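Side-chain contacts in EscD/YscD/HrpQ family type III secretion system inner membrane ring protein (Pseudomonas aeruginosa, PDB 6UID), which forms part of the inner-membrane ring of the type III secretion system and, through its cytoplasmic domain, probably meets the sorting platform: residues Q56-L61 / W95-P100; A80-Q83 / G87-C90. One frame throughout, in Å; residues are numbered along the deposited sequence. Where two conformers were deposited one is given.

Contact 1. Residues Q56-L61 / W95-P100. Unlike the reference sequence in segment 95-100: T96 (reference Ala).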
# COMPACT_ATOMS: atom_id res chain seq x y z
N GLN A 56 13.50 -7.15 -9.06
CA GLN A 56 12.74 -8.39 -8.99
C GLN A 56 11.38 -8.23 -8.33
O GLN A 56 10.49 -9.06 -8.58
CB GLN A 56 13.55 -9.43 -8.20
CG GLN A 56 14.85 -9.88 -8.85
CD GLN A 56 15.96 -8.86 -8.77
OE1 GLN A 56 16.22 -8.27 -7.73
NE2 GLN A 56 16.65 -8.66 -9.89
N GLY A 57 11.18 -7.22 -7.50
CA GLY A 57 9.90 -7.10 -6.83
C GLY A 57 9.91 -6.11 -5.69
O GLY A 57 10.83 -5.30 -5.53
N VAL A 58 8.80 -6.14 -4.95
CA VAL A 58 8.51 -5.20 -3.88
C VAL A 58 8.28 -5.99 -2.60
O VAL A 58 7.43 -6.88 -2.56
CB VAL A 58 7.27 -4.35 -4.23
CG1 VAL A 58 6.84 -3.52 -3.05
CG2 VAL A 58 7.57 -3.54 -5.46
N ARG A 59 9.03 -5.64 -1.56
CA ARG A 59 8.97 -6.32 -0.27
C ARG A 59 8.44 -5.39 0.81
O ARG A 59 8.85 -4.22 0.89
CB ARG A 59 10.36 -6.82 0.14
CG ARG A 59 10.33 -7.72 1.34
CD ARG A 59 11.74 -8.16 1.78
NE ARG A 59 12.53 -8.79 0.71
CZ ARG A 59 12.49 -10.08 0.39
NH1 ARG A 59 11.72 -10.93 1.03
NH2 ARG A 59 13.29 -10.51 -0.59
N LEU A 60 7.52 -5.89 1.63
CA LEU A 60 6.99 -5.18 2.78
C LEU A 60 7.97 -5.27 3.94
O LEU A 60 8.40 -6.37 4.30
CB LEU A 60 5.69 -5.86 3.18
CG LEU A 60 5.00 -5.37 4.44
CD1 LEU A 60 4.54 -3.93 4.30
CD2 LEU A 60 3.84 -6.31 4.75
N LEU A 61 8.34 -4.12 4.52
CA LEU A 61 9.28 -4.10 5.64
C LEU A 61 8.65 -3.71 6.97
O LEU A 61 8.85 -4.41 7.98
CB LEU A 61 10.47 -3.17 5.36
CG LEU A 61 11.40 -3.60 4.23
CD1 LEU A 61 12.54 -2.58 4.10
CD2 LEU A 61 11.95 -4.98 4.46
N TRP A 95 -3.46 1.16 -2.24
CA TRP A 95 -2.50 1.34 -3.31
C TRP A 95 -2.32 0.04 -4.08
O TRP A 95 -2.72 -1.04 -3.62
CB TRP A 95 -1.14 1.81 -2.76
CG TRP A 95 -0.45 0.84 -1.82
CD1 TRP A 95 -0.74 0.62 -0.51
CD2 TRP A 95 0.68 0.02 -2.13
NE1 TRP A 95 0.14 -0.29 0.02
CE2 TRP A 95 1.03 -0.67 -0.95
CE3 TRP A 95 1.43 -0.19 -3.28
CZ2 TRP A 95 2.09 -1.57 -0.91
CZ3 TRP A 95 2.50 -1.07 -3.24
CH2 TRP A 95 2.81 -1.78 -2.06
N THR A 96 -1.71 0.14 -5.25
CA THR A 96 -1.23 -1.03 -5.97
C THR A 96 0.03 -0.65 -6.72
O THR A 96 0.38 0.53 -6.84
CB THR A 96 -2.29 -1.58 -6.92
OG1 THR A 96 -1.92 -2.92 -7.27
CG2 THR A 96 -2.39 -0.70 -8.14
N PHE A 97 0.71 -1.65 -7.26
CA PHE A 97 1.91 -1.40 -8.04
C PHE A 97 1.93 -2.33 -9.24
O PHE A 97 1.28 -3.38 -9.23
CB PHE A 97 3.19 -1.53 -7.19
CG PHE A 97 3.59 -2.96 -6.90
CD1 PHE A 97 2.99 -3.64 -5.87
CD2 PHE A 97 4.54 -3.59 -7.67
CE1 PHE A 97 3.35 -4.98 -5.61
CE2 PHE A 97 4.89 -4.91 -7.43
CZ PHE A 97 4.30 -5.58 -6.40
N CYS A 98 2.71 -1.97 -10.24
CA CYS A 98 2.94 -2.86 -11.37
C CYS A 98 4.16 -2.45 -12.17
O CYS A 98 4.80 -1.43 -11.90
CB CYS A 98 1.71 -2.97 -12.27
SG CYS A 98 1.30 -1.48 -13.19
N ASP A 99 4.49 -3.28 -13.14
CA ASP A 99 5.63 -3.03 -14.01
C ASP A 99 5.34 -1.84 -14.92
O ASP A 99 4.18 -1.57 -15.25
CB ASP A 99 5.91 -4.28 -14.84
CG ASP A 99 6.86 -4.02 -16.00
OD1 ASP A 99 8.08 -4.17 -15.81
OD2 ASP A 99 6.38 -3.68 -17.09
N PRO A 100 6.36 -1.10 -15.35
CA PRO A 100 6.10 0.08 -16.19
C PRO A 100 5.40 -0.22 -17.50
O PRO A 100 4.76 0.68 -18.05
CB PRO A 100 7.50 0.67 -16.40
CG PRO A 100 8.27 0.23 -15.23
CD PRO A 100 7.77 -1.16 -14.91
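One face of the F97 ring carries V58 CG2, which sits 3.9 Å from the ring centroid and 23° off the ring normal, a CH-pi contact displaced toward the rim. The methyl comes closest to F97 CE2, at 3.6 Å from V58 CG2, while V58 CB lies 3.9 Å from F97 CZ, so the valine leans on the CD2-CE2-CZ side of the ring. The indole of W95 is met differently: V58 CG1 approaches its edge, near the ring plane, and stays a loose 4.5 Å from W95 CH2. The valine torsion explains this division of labour. With CG1 anti to the backbone N (chi1 172°), the two methyls fork, CG2 toward the phenyl face and CG1 toward the indole edge. All three side chains are buried and the contact is wholly apolar. W5 packs edge-to-face with F97, and W95 also touches I7 and F9 of strand 5-9. V58 belongs to strand 57-63, an outer strand of the mixed sheet, and the aromatics to strand 93-98 of the antiparallel sheet; the contact therefore joins the two sheets of the FHA-like beta sandwich, with L49 and L51 of strand 49-54 also reaching W95.

Contact 2. Residues A80-Q83 / G87-C90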
# COMPACT_ATOMS: atom_id res chain seq x y z
N ALA A 80 7.32 -10.03 3.47
CA ALA A 80 6.52 -10.59 2.39
C ALA A 80 6.82 -9.90 1.06
O ALA A 80 7.04 -8.69 1.00
CB ALA A 80 5.04 -10.39 2.70
N ILE A 81 6.84 -10.68 -0.00
CA ILE A 81 6.88 -10.16 -1.36
C ILE A 81 5.44 -9.92 -1.79
O ILE A 81 4.60 -10.82 -1.73
CB ILE A 81 7.58 -11.14 -2.32
CG1 ILE A 81 9.07 -11.28 -1.98
CG2 ILE A 81 7.38 -10.71 -3.78
CD1 ILE A 81 9.90 -10.04 -2.15
N LEU A 82 5.16 -8.69 -2.20
CA LEU A 82 3.81 -8.29 -2.58
C LEU A 82 3.60 -8.53 -4.07
O LEU A 82 4.55 -8.58 -4.85
CB LEU A 82 3.60 -6.83 -2.21
CG LEU A 82 3.71 -6.53 -0.71
CD1 LEU A 82 3.49 -5.02 -0.50
CD2 LEU A 82 2.75 -7.36 0.13
N GLN A 83 2.33 -8.72 -4.45
CA GLN A 83 1.97 -9.08 -5.81
C GLN A 83 1.50 -7.87 -6.61
O GLN A 83 0.62 -7.12 -6.18
CB GLN A 83 0.91 -10.18 -5.83
CG GLN A 83 1.53 -11.59 -5.59
CD GLN A 83 2.74 -11.89 -6.49
OE1 GLN A 83 3.81 -12.27 -6.01
NE2 GLN A 83 2.56 -11.73 -7.80
N GLY A 87 -4.73 -5.66 -4.60
CA GLY A 87 -5.11 -4.50 -3.80
C GLY A 87 -4.41 -4.45 -2.46
O GLY A 87 -4.61 -5.33 -1.61
N GLN A 88 -3.56 -3.46 -2.25
CA GLN A 88 -2.79 -3.31 -1.02
C GLN A 88 -3.47 -2.26 -0.14
O GLN A 88 -3.85 -1.18 -0.61
CB GLN A 88 -1.36 -2.85 -1.33
CG GLN A 88 -0.65 -3.62 -2.41
CD GLN A 88 -0.37 -5.09 -2.09
OE1 GLN A 88 -0.39 -5.50 -0.92
NE2 GLN A 88 -0.07 -5.86 -3.10
N THR A 89 -3.60 -2.55 1.15
CA THR A 89 -4.12 -1.58 2.10
C THR A 89 -3.25 -1.56 3.34
O THR A 89 -2.59 -2.54 3.67
CB THR A 89 -5.58 -1.82 2.52
OG1 THR A 89 -5.68 -3.10 3.16
CG2 THR A 89 -6.48 -1.79 1.32
N CYS A 90 -3.24 -0.40 4.02
CA CYS A 90 -2.58 -0.26 5.31
C CYS A 90 -3.38 0.84 6.02
O CYS A 90 -3.15 2.03 5.79
CB CYS A 90 -1.12 0.09 5.14
SG CYS A 90 -0.18 -0.10 6.66
O HOH W 1 -0.07 -4.35 -5.94
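In the FHA-like beta sandwich of this domain, the loop that follows strand 74-75 runs along strand 57-63 before the chain turns into strand 88-90, and here L82 and Q83 of that loop meet Q88 at the start of the strand. L82 and Q88 start out toward each other, and their side chains cross at a slant. The leucine brings both methyls to the glutamine amide: L82 CD2 lies 3.8 Å from Q88 OE1, and L82 CD1 is 3.9 Å from the same oxygen. L82 CB approaches the other end of the amide, 3.9 Å from Q88 NE2. The packing thus sets aliphatic carbon against a polar group, whose nitrogen is satisfied elsewhere. In Q88 the bend at the second torsion (chi2 -65°) swings the amide so that OE1 faces the L82 methyls and NE2 faces Q83 O. Q88 NE2 also hydrogen-bonds to Q71 OE1 on strand 69-71, and the same oxygen accepts from Q83 N. One glutamine of the neighbouring strand therefore ties the loop backbone and the Q88 amide together, and probably helps fix the rotation of that amide. Backbone hydrogen bonds of A80 with L60 and of L82 with V58 hold the loop against strand 57-63, while L82 also packs on W95 and F97. On the Q83 side a water spans the gap between loop and strand. The water donates to Q83 O, which lies 2.9 Å from the water oxygen. It accepts from Q88 NE2, whose nitrogen lies 3.2 Å from that same water oxygen.

Overall arrangement
Both contacts are buried, their centres about 8 Å apart, but Q83 places one exposed residue in contact 2. Contact 1 joins the two sheets of the sandwich through aliphatic and aromatic groups alone. Contact 2 closes a short loop that is nested inside the span enclosed by contact 1, and mixes a leucine with an amide, a backbone carbonyl and a water. They share neighbouring elements: strands 88-90 and 93-98 are adjacent in the antiparallel sheet, with a probable hydrogen bond of 2.9 Å from W95 N to Q88 O, while the loop at 80-83 lies along strand 57-63, the strand that gives V58 to contact 1.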